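Local coordinates for protein F2 like fibronectin-binding protein (Streptococcus pneumoniae, PDB 5A0N) that probably serves as a pneumococcal surface adhesin whose N-terminal thioester domain attaches covalently to host molecules through an internal thioester, at residues G17-S21 with P71-L77; E48-N52 with Y195-K199; I81-T87 with A105-F109; S113-L117 with R136-H140. One frame throughout, in Å; residues are numbered along the deposited sequence.

Contact 1: residues G17-S21 with P71-L77; sequences GKYYS and PKGIYTL
Tyr19 and Tyr75 pair through their backbones: Tyr19 N donates to Tyr75 O at 2.8 Å and Tyr75 N returns the bond to Tyr19 O at 2.9 Å, a hydrogen-bonded antiparallel pair forming a single bridge. The first bond is the more bent, 139° at the hydrogen, and Tyr75 O also receives a CA-H...O contact from Lys18 CA at 3.2 Å. Beyond the bridge the backbones separate, and water takes over at both ends. Water 1 gives a proton to Gly17 O and accepts from Leu77 N; water 2 accepts from Ser21 N and lies within donating distance of Gly73 O, one of several acceptors competing for its protons.

The side chains extend the join on two faces. Pro71 CB sits over the centre of one face of the Tyr20 ring, 3.6 Å from its centroid, a CH-pi contact, while Ile74 CG1 approaches Tyr20 CE1 obliquely at 3.9 Å. Lys18 runs alongside Thr76, where a turn about CB-CG (chi2 -58°) lays CD 3.7 Å from Thr76 CG2, and NZ forms a salt bridge with Asp201. On the other face, Tyr19 CE1 rests 3.8 Å from Leu77 CB, and Tyr19 OH is held by Ser14 N.

Strand 19-21 is an edge of the three-stranded sheet, next to 41-43, and strand 75-78 an edge of the four-stranded sheet, next to 193-200; the bridge joins these two edges at a steep angle.

Contact 2: residues E48-N52 with Y195-K199; sequences ENSDN and YRFYK
A classic beta bulge, in which Ser50 and Asp51 both face Val41, sends two consecutive side chains from strand 49-51 toward strand 193-200. The polar cluster they form there is buried. Asp51 OD2 accepts two bonds: Tyr198 OH donates to its anti lone pair at 2.5 Å, a short bond, and Arg196 NH1 meets it at 3.0 Å as a salt bridge, from the syn side but well out of the carboxylate plane. That N-H points fairly straight, 158° at the hydrogen. OD2 lies at the edge of both the guanidinium and the tyrosine ring, while the carboxylate plane stands nearly perpendicular to each.

Ser50 OG lies 2.8 Å from Tyr198 OH, brought there by a chi1 of 60° that sets the hydroxyl between its own N and carbonyl carbon. Water 3 completes the group, donating to Ser50 O and accepting from Arg196 NH1. Two donors on one oxygen, with Arg215 and Asn8 on OD1, would probably keep Asp51 ionised despite its burial; Glu194 likewise holds Arg196 NE.

Strand 193-200 lies between strands 75-78 and 211-216, whose Leu77 and Thr213 flank Arg196. Strand 49-51 is an outer strand of the three-stranded sheet, so the cluster bridges the two sheets.

Contact 3: residues I81-T87 with A105-F109; sequences INKEQYT and AWDTF
Thr87 OG1 is gripped from two sides, donating to Lys83 O at 2.7 Å and accepting from water 5, which in turn accepts from Trp106 N across the contact. Lys83 O thus accepts twice from Thr87, whose N and OG1 reach it from opposite faces of its plane, and the OG1 bond ties the hydroxyl back to helix 83-93.

Beside it the Trp106 indole lies under the first turn of that helix. Lys83 CA sits 3.6 Å from the centroid of the five-membered ring, almost on its normal, as a CH-pi contact, and Lys83 CB packs on CD1. The turn is set by a capping box: Asn82 OD1, as N-cap, receives Gln85 N at 2.9 Å, and Asn82 N donates to Gln85 OE1. The short helix axes cross at 96°.

Tyr86, with CG opposite its backbone N (chi1 176°), meets both Trp106 and Phe109 in an aromatic cluster. Its CB lies 3.4 Å from Trp106 CE3, the two rings being inclined obliquely. Against Phe109 its ring is nearly parallel, 9° between planes, but slid aside, and Tyr86 CE1 is 3.6 Å from Phe109 CD2. Water 4 links Tyr86 OH to Ala105 O. Trp106 also meets Tyr195 of strand 193-200 edge-to-face.

Contact 4: residues S113-L117 with R136-H140; sequences SYMYL and RTYFH
The Tyr116 ring takes the edge of His140 on one face, a T-shaped pair with centroids 5.5 Å apart and planes at 83°; Phe6 also stacks on this ring, and Phe53 meets it edge-to-face. At its rim, near the ring plane, lies Arg136 O, and Phe139 CD2 comes obliquely to within 3.8 Å of Tyr116 CD1. The Phe139 ring in turn has Met115 O at its own edge, 3.6 Å from Phe139 CE2. Tyr116 and Phe139 run past each other head to tail, each reaching toward a backbone carbonyl of the other helix.

The polar bond of the contact is made by the tyrosine hydroxyl: Tyr116 OH donates to Arg136 O at 2.6 Å, in the carbonyl plane and on a lone pair of that oxygen. Placing CG opposite the backbone N (chi1 -173°) carries the Tyr116 ring across to the neighbouring helix, where the bond to Arg136 O holds the hydroxyl. Arg136 CG also lies 3.7 Å from Tyr116 OH. His140 CB rests 3.7 Å from Tyr116 CE1. The imidazole is held at both nitrogens, ND1 by Tyr36 OH and NE2 by Ala54 O, which fixes its rotation and hence the edge it offers to Tyr116; Phe55 stacks on it as well.

Helices 105-118 and 132-152 run nearly antiparallel here, 166° between the short axes, within the family's helical insertion domain, while Ile123 and Val124 of helix 123-128 touch Phe139.

Contacts 1 and 2 lie 9 Å apart, centre to centre, in the beta part of the domain, where strands 75-78 and 193-200 are sheet neighbours and Thr76 O probably bonds to Lys199 N. Their segments alternate along the chain. Contact 1 closes before contact 3 and contact 4 follow in series; these two are nested inside the loop that contact 2 closes, fall within the helical insertion range, and share helix 105-118 with centres 18 Å apart. Tyr195, on strand 193-200, touches both helical contacts, and its backbone probably bonds to Ile81 of contact 3. The strand thus joins the inserted helices to the sheets, consistent with one compact thioester domain.

Contact 1: residues G17-S21 with P71-L77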
loop_
_atom_site.group_PDB
_atom_site.type_symbol
_atom_site.label_atom_id
_atom_site.label_comp_id
_atom_site.label_asym_id
_atom_site.label_seq_id
_atom_site.Cartn_x
_atom_site.Cartn_y
_atom_site.Cartn_z
ATOM N N GLY A 17 20.732 -1.010 4.506
ATOM C CA GLY A 17 19.570 -1.878 4.431
ATOM C C GLY A 17 18.318 -1.357 5.120
ATOM O O GLY A 17 17.341 -2.095 5.206
ATOM N N LYS A 18 18.342 -0.098 5.582
ATOM C CA LYS A 18 17.192 0.482 6.269
ATOM C C LYS A 18 16.495 1.542 5.422
ATOM O O LYS A 18 17.120 2.275 4.663
ATOM C CB LYS A 18 17.587 1.097 7.626
ATOM C CG LYS A 18 18.300 0.146 8.582
ATOM C CD LYS A 18 17.456 -1.096 8.891
ATOM C CE LYS A 18 18.096 -2.019 9.896
ATOM N NZ LYS A 18 17.925 -1.428 11.217
ATOM N N TYR A 19 15.176 1.582 5.577
ATOM C CA TYR A 19 14.289 2.412 4.776
ATOM C C TYR A 19 13.267 3.103 5.665
ATOM O O TYR A 19 12.882 2.558 6.718
ATOM C CB TYR A 19 13.558 1.543 3.725
ATOM C CG TYR A 19 14.515 0.859 2.760
ATOM C CD1 TYR A 19 15.119 -0.341 3.096
ATOM C CD2 TYR A 19 14.861 1.437 1.539
ATOM C CE1 TYR A 19 16.044 -0.948 2.282
ATOM C CE2 TYR A 19 15.759 0.823 0.677
ATOM C CZ TYR A 19 16.370 -0.356 1.068
ATOM O OH TYR A 19 17.299 -0.878 0.200
ATOM N N TYR A 20 12.812 4.274 5.219
ATOM C CA TYR A 20 11.785 5.062 5.880
ATOM C C TYR A 20 10.599 5.173 4.926
ATOM O O TYR A 20 10.730 4.907 3.731
ATOM C CB TYR A 20 12.270 6.474 6.220
ATOM C CG TYR A 20 13.578 6.579 6.964
ATOM C CD1 TYR A 20 13.990 5.637 7.911
ATOM C CD2 TYR A 20 14.404 7.654 6.742
ATOM C CE1 TYR A 20 15.154 5.805 8.636
ATOM C CE2 TYR A 20 15.567 7.831 7.431
ATOM C CZ TYR A 20 15.959 6.910 8.393
ATOM O OH TYR A 20 17.125 7.075 9.085
ATOM N N SER A 21 9.445 5.593 5.451
ATOM C CA SER A 21 8.311 5.894 4.589
ATOM C C SER A 21 7.752 7.284 4.875
ATOM O O SER A 21 7.715 7.768 6.024
ATOM C CB SER A 21 7.206 4.865 4.743
ATOM O OG SER A 21 6.075 5.163 3.957
ATOM N N PRO A 71 12.411 9.971 11.194
ATOM C CA PRO A 71 11.666 8.749 10.850
ATOM C C PRO A 71 10.907 8.206 12.049
ATOM O O PRO A 71 11.408 8.174 13.154
ATOM C CB PRO A 71 12.772 7.772 10.438
ATOM C CG PRO A 71 13.989 8.247 11.187
ATOM C CD PRO A 71 13.862 9.746 11.245
ATOM N N LYS A 72 9.686 7.750 11.782
ATOM C CA LYS A 72 8.939 6.879 12.708
ATOM C C LYS A 72 8.596 5.681 11.856
ATOM O O LYS A 72 7.853 5.791 10.889
ATOM C CB LYS A 72 7.684 7.569 13.267
ATOM C CG LYS A 72 8.000 8.708 14.264
ATOM C CD LYS A 72 8.485 8.141 15.601
ATOM C CE LYS A 72 8.728 9.193 16.672
ATOM N NZ LYS A 72 9.535 8.617 17.801
ATOM N N GLY A 73 9.143 4.528 12.232
ATOM C CA GLY A 73 8.980 3.296 11.453
ATOM C C GLY A 73 10.116 3.115 10.502
ATOM O O GLY A 73 10.201 3.818 9.488
ATOM N N ILE A 74 10.978 2.152 10.813
ATOM C CA ILE A 74 12.173 1.900 10.043
ATOM C C ILE A 74 12.094 0.453 9.580
ATOM O O ILE A 74 11.708 -0.434 10.353
ATOM C CB ILE A 74 13.431 2.171 10.895
ATOM C CG1 ILE A 74 13.436 3.627 11.388
ATOM C CG2 ILE A 74 14.685 1.886 10.079
ATOM C CD1 ILE A 74 14.571 3.969 12.316
ATOM N N TYR A 75 12.423 0.240 8.313
ATOM C CA TYR A 75 12.166 -1.023 7.625
ATOM C C TYR A 75 13.398 -1.615 6.993
ATOM O O TYR A 75 14.317 -0.914 6.599
ATOM C CB TYR A 75 11.114 -0.803 6.526
ATOM C CG TYR A 75 9.774 -0.388 7.023
ATOM C CD1 TYR A 75 9.471 0.936 7.288
ATOM C CD2 TYR A 75 8.791 -1.321 7.294
ATOM C CE1 TYR A 75 8.242 1.291 7.805
ATOM C CE2 TYR A 75 7.552 -0.967 7.786
ATOM C CZ TYR A 75 7.287 0.359 8.067
ATOM O OH TYR A 75 6.086 0.758 8.567
ATOM N N THR A 76 13.387 -2.949 6.868
ATOM C CA THR A 76 14.280 -3.676 5.980
ATOM C C THR A 76 13.479 -4.217 4.799
ATOM O O THR A 76 12.262 -4.310 4.848
ATOM C CB THR A 76 15.047 -4.817 6.686
ATOM O OG1 THR A 76 14.106 -5.693 7.286
ATOM C CG2 THR A 76 15.979 -4.289 7.756
ATOM N N LEU A 77 14.188 -4.536 3.734
ATOM C CA LEU A 77 13.588 -4.935 2.462
ATOM C C LEU A 77 13.796 -6.411 2.162
ATOM O O LEU A 77 14.918 -6.906 2.240
ATOM C CB LEU A 77 14.211 -4.093 1.332
ATOM C CG LEU A 77 13.885 -4.471 -0.106
ATOM C CD1 LEU A 77 12.417 -4.357 -0.429
ATOM C CD2 LEU A 77 14.672 -3.604 -1.053
HETATM O O HOH W 1 17.099 -4.307 3.676
HETATM O O HOH W 2 9.548 6.123 8.239
#

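Contact 2: residues E48-N52 with Y195-K199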
loop_
_atom_site.group_PDB
_atom_site.type_symbol
_atom_site.label_atom_id
_atom_site.label_comp_id
_atom_site.label_asym_id
_atom_site.label_seq_id
_atom_site.Cartn_x
_atom_site.Cartn_y
_atom_site.Cartn_z
ATOM N N GLU A 48 16.533 8.721 -1.151
ATOM C CA GLU A 48 16.156 8.395 -2.554
ATOM C C GLU A 48 14.940 7.464 -2.473
ATOM O O GLU A 48 14.968 6.513 -1.687
ATOM C CB GLU A 48 17.297 7.610 -3.271
ATOM C CG GLU A 48 18.526 8.394 -3.732
ATOM C CD GLU A 48 19.643 7.470 -4.211
ATOM O OE1 GLU A 48 19.350 6.491 -4.931
ATOM O OE2 GLU A 48 20.816 7.701 -3.882
ATOM N N ASN A 49 13.912 7.677 -3.282
ATOM C CA ASN A 49 12.872 6.662 -3.283
ATOM C C ASN A 49 13.457 5.325 -3.658
ATOM O O ASN A 49 14.208 5.195 -4.622
ATOM C CB ASN A 49 11.797 6.912 -4.300
ATOM C CG ASN A 49 10.919 8.058 -3.968
ATOM O OD1 ASN A 49 11.100 8.771 -2.961
ATOM N ND2 ASN A 49 9.924 8.248 -4.831
ATOM N N SER A 50 13.029 4.329 -2.905
ATOM C CA SER A 50 13.287 2.905 -3.195
ATOM C C SER A 50 12.069 2.283 -3.866
ATOM O O SER A 50 12.212 1.397 -4.689
ATOM C CB SER A 50 13.663 2.157 -1.936
ATOM O OG SER A 50 12.641 2.216 -0.955
ATOM N N ASP A 51 10.874 2.757 -3.521
ATOM C CA ASP A 51 9.612 2.320 -4.149
ATOM C C ASP A 51 8.674 3.520 -4.120
ATOM O O ASP A 51 8.535 4.192 -3.098
ATOM C CB ASP A 51 9.013 1.091 -3.454
ATOM C CG ASP A 51 9.703 -0.182 -3.879
ATOM O OD1 ASP A 51 9.495 -0.554 -5.062
ATOM O OD2 ASP A 51 10.440 -0.786 -3.061
ATOM N N ASN A 52 8.120 3.841 -5.283
ATOM C CA ASN A 52 7.334 5.073 -5.394
ATOM C C ASN A 52 6.076 5.050 -4.560
ATOM O O ASN A 52 5.559 6.120 -4.222
ATOM C CB ASN A 52 6.894 5.331 -6.833
ATOM C CG ASN A 52 8.017 5.765 -7.754
ATOM O OD1 ASN A 52 9.110 6.132 -7.331
ATOM N ND2 ASN A 52 7.705 5.775 -9.041
ATOM N N TYR A 195 7.418 -8.382 -6.531
ATOM C CA TYR A 195 6.781 -7.968 -5.289
ATOM C C TYR A 195 7.844 -7.818 -4.208
ATOM O O TYR A 195 8.823 -8.579 -4.181
ATOM C CB TYR A 195 5.683 -8.977 -4.884
ATOM C CG TYR A 195 4.462 -8.887 -5.763
ATOM C CD1 TYR A 195 3.425 -8.005 -5.478
ATOM C CD2 TYR A 195 4.324 -9.676 -6.910
ATOM C CE1 TYR A 195 2.320 -7.884 -6.304
ATOM C CE2 TYR A 195 3.225 -9.569 -7.734
ATOM C CZ TYR A 195 2.213 -8.696 -7.420
ATOM O OH TYR A 195 1.112 -8.615 -8.233
ATOM N N ARG A 196 7.623 -6.863 -3.313
ATOM C CA ARG A 196 8.606 -6.530 -2.276
ATOM C C ARG A 196 7.882 -6.395 -0.954
ATOM O O ARG A 196 6.753 -5.884 -0.906
ATOM C CB ARG A 196 9.311 -5.212 -2.580
ATOM C CG ARG A 196 10.236 -5.280 -3.766
ATOM C CD ARG A 196 10.880 -3.902 -3.997
ATOM N NE ARG A 196 12.083 -4.078 -4.764
ATOM C CZ ARG A 196 13.018 -3.173 -4.854
ATOM N NH1 ARG A 196 12.901 -1.990 -4.226
ATOM N NH2 ARG A 196 14.064 -3.449 -5.593
ATOM N N PHE A 197 8.555 -6.806 0.115
ATOM C CA PHE A 197 8.030 -6.671 1.475
ATOM C C PHE A 197 8.968 -5.818 2.308
ATOM O O PHE A 197 10.171 -6.050 2.287
ATOM C CB PHE A 197 7.892 -8.066 2.102
ATOM C CG PHE A 197 6.968 -8.137 3.276
ATOM C CD1 PHE A 197 7.391 -7.766 4.556
ATOM C CD2 PHE A 197 5.661 -8.599 3.106
ATOM C CE1 PHE A 197 6.531 -7.878 5.639
ATOM C CE2 PHE A 197 4.811 -8.703 4.184
ATOM C CZ PHE A 197 5.247 -8.315 5.436
ATOM N N TYR A 198 8.406 -4.850 3.033
ATOM C CA TYR A 198 9.188 -4.061 3.977
ATOM C C TYR A 198 8.812 -4.479 5.388
ATOM O O TYR A 198 7.665 -4.300 5.827
ATOM C CB TYR A 198 8.988 -2.560 3.735
ATOM C CG TYR A 198 9.668 -2.030 2.504
ATOM C CD1 TYR A 198 11.000 -1.678 2.536
ATOM C CD2 TYR A 198 8.988 -1.858 1.316
ATOM C CE1 TYR A 198 11.607 -1.131 1.421
ATOM C CE2 TYR A 198 9.602 -1.351 0.193
ATOM C CZ TYR A 198 10.913 -0.956 0.258
ATOM O OH TYR A 198 11.555 -0.395 -0.841
ATOM N N LYS A 199 9.790 -5.108 6.063
ATOM C CA LYS A 199 9.592 -5.654 7.392
ATOM C C LYS A 199 9.944 -4.584 8.403
ATOM O O LYS A 199 11.047 -4.059 8.363
ATOM C CB LYS A 199 10.560 -6.839 7.574
ATOM C CG LYS A 199 10.340 -8.071 6.736
HETATM O O HOH W 3 14.712 0.235 -5.118
#

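Contact 3: residues I81-T87 with A105-F109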
loop_
_atom_site.group_PDB
_atom_site.type_symbol
_atom_site.label_atom_id
_atom_site.label_comp_id
_atom_site.label_asym_id
_atom_site.label_seq_id
_atom_site.Cartn_x
_atom_site.Cartn_y
_atom_site.Cartn_z
ATOM N N ILE A 81 9.436 -11.369 -3.606
ATOM C CA ILE A 81 8.720 -12.294 -2.765
ATOM C C ILE A 81 7.710 -13.135 -3.566
ATOM O O ILE A 81 7.208 -12.726 -4.633
ATOM C CB ILE A 81 8.016 -11.642 -1.568
ATOM C CG1 ILE A 81 6.860 -10.766 -2.010
ATOM C CG2 ILE A 81 9.001 -10.890 -0.692
ATOM C CD1 ILE A 81 6.107 -10.072 -0.893
ATOM N N ASN A 82 7.395 -14.296 -3.000
ATOM C CA ASN A 82 6.349 -15.160 -3.536
ATOM C C ASN A 82 5.225 -15.382 -2.514
ATOM O O ASN A 82 5.228 -14.778 -1.448
ATOM C CB ASN A 82 6.946 -16.509 -3.981
ATOM C CG ASN A 82 7.584 -17.294 -2.843
ATOM O OD1 ASN A 82 7.305 -17.096 -1.664
ATOM N ND2 ASN A 82 8.436 -18.226 -3.212
ATOM N N LYS A 83 4.249 -16.224 -2.856
ATOM C CA LYS A 83 3.089 -16.447 -2.010
ATOM C C LYS A 83 3.482 -16.868 -0.594
ATOM O O LYS A 83 2.961 -16.331 0.391
ATOM C CB LYS A 83 2.172 -17.518 -2.624
ATOM C CG LYS A 83 0.945 -17.836 -1.777
ATOM C CD LYS A 83 -0.016 -18.802 -2.473
ATOM C CE LYS A 83 -1.251 -19.096 -1.625
ATOM N NZ LYS A 83 -2.251 -19.912 -2.384
ATOM N N GLU A 84 4.393 -17.838 -0.503
ATOM C CA GLU A 84 4.781 -18.385 0.797
ATOM C C GLU A 84 5.486 -17.340 1.647
ATOM O O GLU A 84 5.210 -17.210 2.839
ATOM C CB GLU A 84 5.623 -19.649 0.647
ATOM C CG GLU A 84 4.883 -20.779 -0.058
ATOM C CD GLU A 84 4.672 -20.620 -1.600
ATOM O OE1 GLU A 84 5.416 -19.857 -2.339
ATOM O OE2 GLU A 84 3.726 -21.292 -2.104
ATOM N N GLN A 85 6.388 -16.579 1.048
ATOM C CA GLN A 85 7.087 -15.564 1.824
ATOM C C GLN A 85 6.144 -14.438 2.272
ATOM O O GLN A 85 6.176 -14.008 3.425
ATOM C CB GLN A 85 8.221 -14.950 1.031
ATOM C CG GLN A 85 9.346 -15.881 0.656
ATOM C CD GLN A 85 10.310 -15.093 -0.179
ATOM O OE1 GLN A 85 10.150 -14.993 -1.400
ATOM N NE2 GLN A 85 11.220 -14.385 0.492
ATOM N N TYR A 86 5.310 -13.969 1.352
ATOM C CA TYR A 86 4.329 -12.947 1.709
ATOM C C TYR A 86 3.458 -13.409 2.874
ATOM O O TYR A 86 3.235 -12.678 3.829
ATOM C CB TYR A 86 3.460 -12.578 0.506
ATOM C CG TYR A 86 2.379 -11.599 0.877
ATOM C CD1 TYR A 86 2.644 -10.236 0.986
ATOM C CD2 TYR A 86 1.091 -12.018 1.175
ATOM C CE1 TYR A 86 1.666 -9.350 1.366
ATOM C CE2 TYR A 86 0.116 -11.129 1.569
ATOM C CZ TYR A 86 0.403 -9.767 1.649
ATOM O OH TYR A 86 -0.554 -8.853 2.054
ATOM N N THR A 87 2.966 -14.637 2.772
ATOM C CA THR A 87 1.995 -15.131 3.758
ATOM C C THR A 87 2.672 -15.211 5.139
ATOM O O THR A 87 2.097 -14.826 6.159
ATOM C CB THR A 87 1.399 -16.471 3.280
ATOM O OG1 THR A 87 0.781 -16.284 1.993
ATOM C CG2 THR A 87 0.371 -16.981 4.255
ATOM N N ALA A 105 -4.804 -14.391 1.045
ATOM C CA ALA A 105 -4.223 -13.064 1.311
ATOM C C ALA A 105 -3.217 -12.639 0.243
ATOM O O ALA A 105 -3.184 -11.488 -0.164
ATOM C CB ALA A 105 -3.569 -13.024 2.695
ATOM N N TRP A 106 -2.405 -13.567 -0.250
ATOM C CA TRP A 106 -1.496 -13.237 -1.344
ATOM C C TRP A 106 -2.257 -12.858 -2.599
ATOM O O TRP A 106 -1.903 -11.898 -3.291
ATOM C CB TRP A 106 -0.592 -14.426 -1.644
ATOM C CG TRP A 106 0.209 -14.332 -2.910
ATOM C CD1 TRP A 106 0.066 -15.125 -4.002
ATOM C CD2 TRP A 106 1.290 -13.423 -3.206
ATOM N NE1 TRP A 106 0.989 -14.796 -4.953
ATOM C CE2 TRP A 106 1.768 -13.770 -4.486
ATOM C CE3 TRP A 106 1.902 -12.358 -2.516
ATOM C CZ2 TRP A 106 2.824 -13.118 -5.079
ATOM C CZ3 TRP A 106 2.947 -11.733 -3.115
ATOM C CH2 TRP A 106 3.413 -12.128 -4.361
ATOM N N ASP A 107 -3.328 -13.590 -2.898
ATOM C CA ASP A 107 -4.100 -13.336 -4.107
ATOM C C ASP A 107 -4.669 -11.912 -4.092
ATOM O O ASP A 107 -4.506 -11.152 -5.048
ATOM C CB ASP A 107 -5.221 -14.373 -4.277
ATOM C CG ASP A 107 -5.874 -14.311 -5.645
ATOM O OD1 ASP A 107 -5.185 -14.064 -6.649
ATOM O OD2 ASP A 107 -7.099 -14.510 -5.744
ATOM N N THR A 108 -5.290 -11.531 -2.978
ATOM C CA THR A 108 -5.893 -10.204 -2.948
ATOM C C THR A 108 -4.857 -9.080 -2.918
ATOM O O THR A 108 -5.023 -8.112 -3.637
ATOM C CB THR A 108 -6.937 -10.030 -1.819
ATOM O OG1 THR A 108 -6.307 -10.165 -0.546
ATOM C CG2 THR A 108 -8.064 -11.044 -1.975
ATOM N N PHE A 109 -3.799 -9.234 -2.126
ATOM C CA PHE A 109 -2.776 -8.198 -2.089
ATOM C C PHE A 109 -2.088 -8.070 -3.436
ATOM O O PHE A 109 -1.881 -6.974 -3.956
ATOM C CB PHE A 109 -1.711 -8.457 -1.003
ATOM C CG PHE A 109 -0.493 -7.628 -1.237
ATOM C CD1 PHE A 109 -0.532 -6.265 -0.956
ATOM C CD2 PHE A 109 0.617 -8.143 -1.843
ATOM C CE1 PHE A 109 0.514 -5.439 -1.323
ATOM C CE2 PHE A 109 1.672 -7.329 -2.169
ATOM C CZ PHE A 109 1.622 -5.973 -1.901
HETATM O O HOH W 4 -3.169 -9.618 1.945
HETATM O O HOH W 5 -1.921 -16.139 1.142
#

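Contact 4: residues S113-L117 with R136-H140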
loop_
_atom_site.group_PDB
_atom_site.type_symbol
_atom_site.label_atom_id
_atom_site.label_comp_id
_atom_site.label_asym_id
_atom_site.label_seq_id
_atom_site.Cartn_x
_atom_site.Cartn_y
_atom_site.Cartn_z
ATOM N N SER A 113 -2.528 -4.516 -5.485
ATOM C CA SER A 113 -1.337 -3.726 -5.757
ATOM C C SER A 113 -1.039 -3.658 -7.247
ATOM O O SER A 113 -0.659 -2.585 -7.756
ATOM C CB SER A 113 -0.161 -4.203 -4.919
ATOM O OG SER A 113 0.203 -5.534 -5.233
ATOM N N TYR A 114 -1.242 -4.759 -7.971
ATOM C CA TYR A 114 -1.073 -4.723 -9.421
ATOM C C TYR A 114 -2.102 -3.819 -10.092
ATOM O O TYR A 114 -1.796 -3.173 -11.099
ATOM C CB TYR A 114 -1.153 -6.146 -9.974
ATOM C CG TYR A 114 -1.057 -6.284 -11.472
ATOM C CD1 TYR A 114 0.129 -6.074 -12.144
ATOM C CD2 TYR A 114 -2.164 -6.642 -12.216
ATOM C CE1 TYR A 114 0.206 -6.244 -13.528
ATOM C CE2 TYR A 114 -2.095 -6.804 -13.565
ATOM C CZ TYR A 114 -0.914 -6.637 -14.225
ATOM O OH TYR A 114 -0.915 -6.824 -15.587
ATOM N N MET A 115 -3.301 -3.748 -9.552
ATOM C CA MET A 115 -4.269 -2.855 -10.133
ATOM C C MET A 115 -3.843 -1.379 -9.989
ATOM O O MET A 115 -4.108 -0.589 -10.880
ATOM C CB MET A 115 -5.647 -3.132 -9.546
ATOM C CG MET A 115 -6.182 -4.511 -9.906
ATOM S SD MET A 115 -7.548 -5.094 -8.868
ATOM C CE MET A 115 -8.961 -4.306 -9.663
ATOM N N TYR A 116 -3.115 -1.028 -8.926
ATOM C CA TYR A 116 -2.546 0.287 -8.811
ATOM C C TYR A 116 -1.387 0.470 -9.796
ATOM O O TYR A 116 -1.283 1.516 -10.464
ATOM C CB TYR A 116 -2.068 0.576 -7.363
ATOM C CG TYR A 116 -1.627 2.003 -7.208
ATOM C CD1 TYR A 116 -2.550 3.001 -7.118
ATOM C CD2 TYR A 116 -0.296 2.331 -7.258
ATOM C CE1 TYR A 116 -2.182 4.339 -7.090
ATOM C CE2 TYR A 116 0.106 3.656 -7.255
ATOM C CZ TYR A 116 -0.843 4.659 -7.154
ATOM O OH TYR A 116 -0.399 5.992 -7.146
ATOM N N LEU A 117 -0.489 -0.510 -9.878
ATOM C CA LEU A 117 0.663 -0.410 -10.768
ATOM C C LEU A 117 0.282 -0.311 -12.239
ATOM O O LEU A 117 0.871 0.481 -12.974
ATOM C CB LEU A 117 1.571 -1.637 -10.586
ATOM C CG LEU A 117 2.844 -1.687 -11.426
ATOM C CD1 LEU A 117 3.899 -0.690 -10.931
ATOM C CD2 LEU A 117 3.436 -3.088 -11.460
ATOM N N ARG A 136 -3.667 9.636 -8.860
ATOM C CA ARG A 136 -2.444 9.070 -8.323
ATOM C C ARG A 136 -2.539 8.814 -6.824
ATOM O O ARG A 136 -2.040 7.787 -6.328
ATOM C CB ARG A 136 -1.267 10.018 -8.621
ATOM C CG ARG A 136 0.085 9.543 -8.115
ATOM C CD ARG A 136 1.187 10.537 -8.485
ATOM N NE ARG A 136 0.959 11.753 -7.718
ATOM C CZ ARG A 136 1.472 12.004 -6.514
ATOM N NH1 ARG A 136 2.341 11.186 -5.949
ATOM N NH2 ARG A 136 1.092 13.091 -5.893
ATOM N N THR A 137 -3.148 9.731 -6.082
ATOM C CA THR A 137 -3.325 9.528 -4.637
ATOM C C THR A 137 -4.700 8.984 -4.299
ATOM O O THR A 137 -4.816 8.140 -3.412
ATOM C CB THR A 137 -3.069 10.826 -3.841
ATOM O OG1 THR A 137 -3.982 11.837 -4.270
ATOM C CG2 THR A 137 -1.611 11.298 -3.995
ATOM N N TYR A 138 -5.751 9.470 -4.961
ATOM C CA TYR A 138 -7.107 9.054 -4.579
ATOM C C TYR A 138 -7.358 7.561 -4.912
ATOM O O TYR A 138 -8.063 6.878 -4.183
ATOM C CB TYR A 138 -8.185 9.958 -5.205
ATOM C CG TYR A 138 -8.334 11.304 -4.504
ATOM C CD1 TYR A 138 -7.385 12.301 -4.636
ATOM C CD2 TYR A 138 -9.414 11.567 -3.693
ATOM C CE1 TYR A 138 -7.533 13.503 -4.000
ATOM C CE2 TYR A 138 -9.547 12.789 -3.059
ATOM C CZ TYR A 138 -8.607 13.738 -3.221
ATOM O OH TYR A 138 -8.754 14.949 -2.585
ATOM N N PHE A 139 -6.753 7.062 -5.985
ATOM C CA PHE A 139 -6.864 5.625 -6.296
ATOM C C PHE A 139 -6.011 4.801 -5.334
ATOM O O PHE A 139 -6.392 3.703 -4.954
ATOM C CB PHE A 139 -6.482 5.340 -7.748
ATOM C CG PHE A 139 -6.806 3.941 -8.232
ATOM C CD1 PHE A 139 -8.058 3.366 -8.024
ATOM C CD2 PHE A 139 -5.870 3.212 -8.961
ATOM C CE1 PHE A 139 -8.354 2.111 -8.527
ATOM C CE2 PHE A 139 -6.187 1.957 -9.458
ATOM C CZ PHE A 139 -7.419 1.425 -9.241
ATOM N N HIS A 140 -4.827 5.319 -4.956
ATOM C CA HIS A 140 -4.029 4.625 -3.938
ATOM C C HIS A 140 -4.892 4.391 -2.696
ATOM O O HIS A 140 -4.909 3.296 -2.133
ATOM C CB HIS A 140 -2.779 5.439 -3.575
ATOM C CG HIS A 140 -1.895 4.731 -2.606
ATOM N ND1 HIS A 140 -2.138 4.697 -1.255
ATOM C CD2 HIS A 140 -0.761 4.012 -2.812
ATOM C CE1 HIS A 140 -1.196 3.982 -0.670
ATOM N NE2 HIS A 140 -0.354 3.549 -1.586
#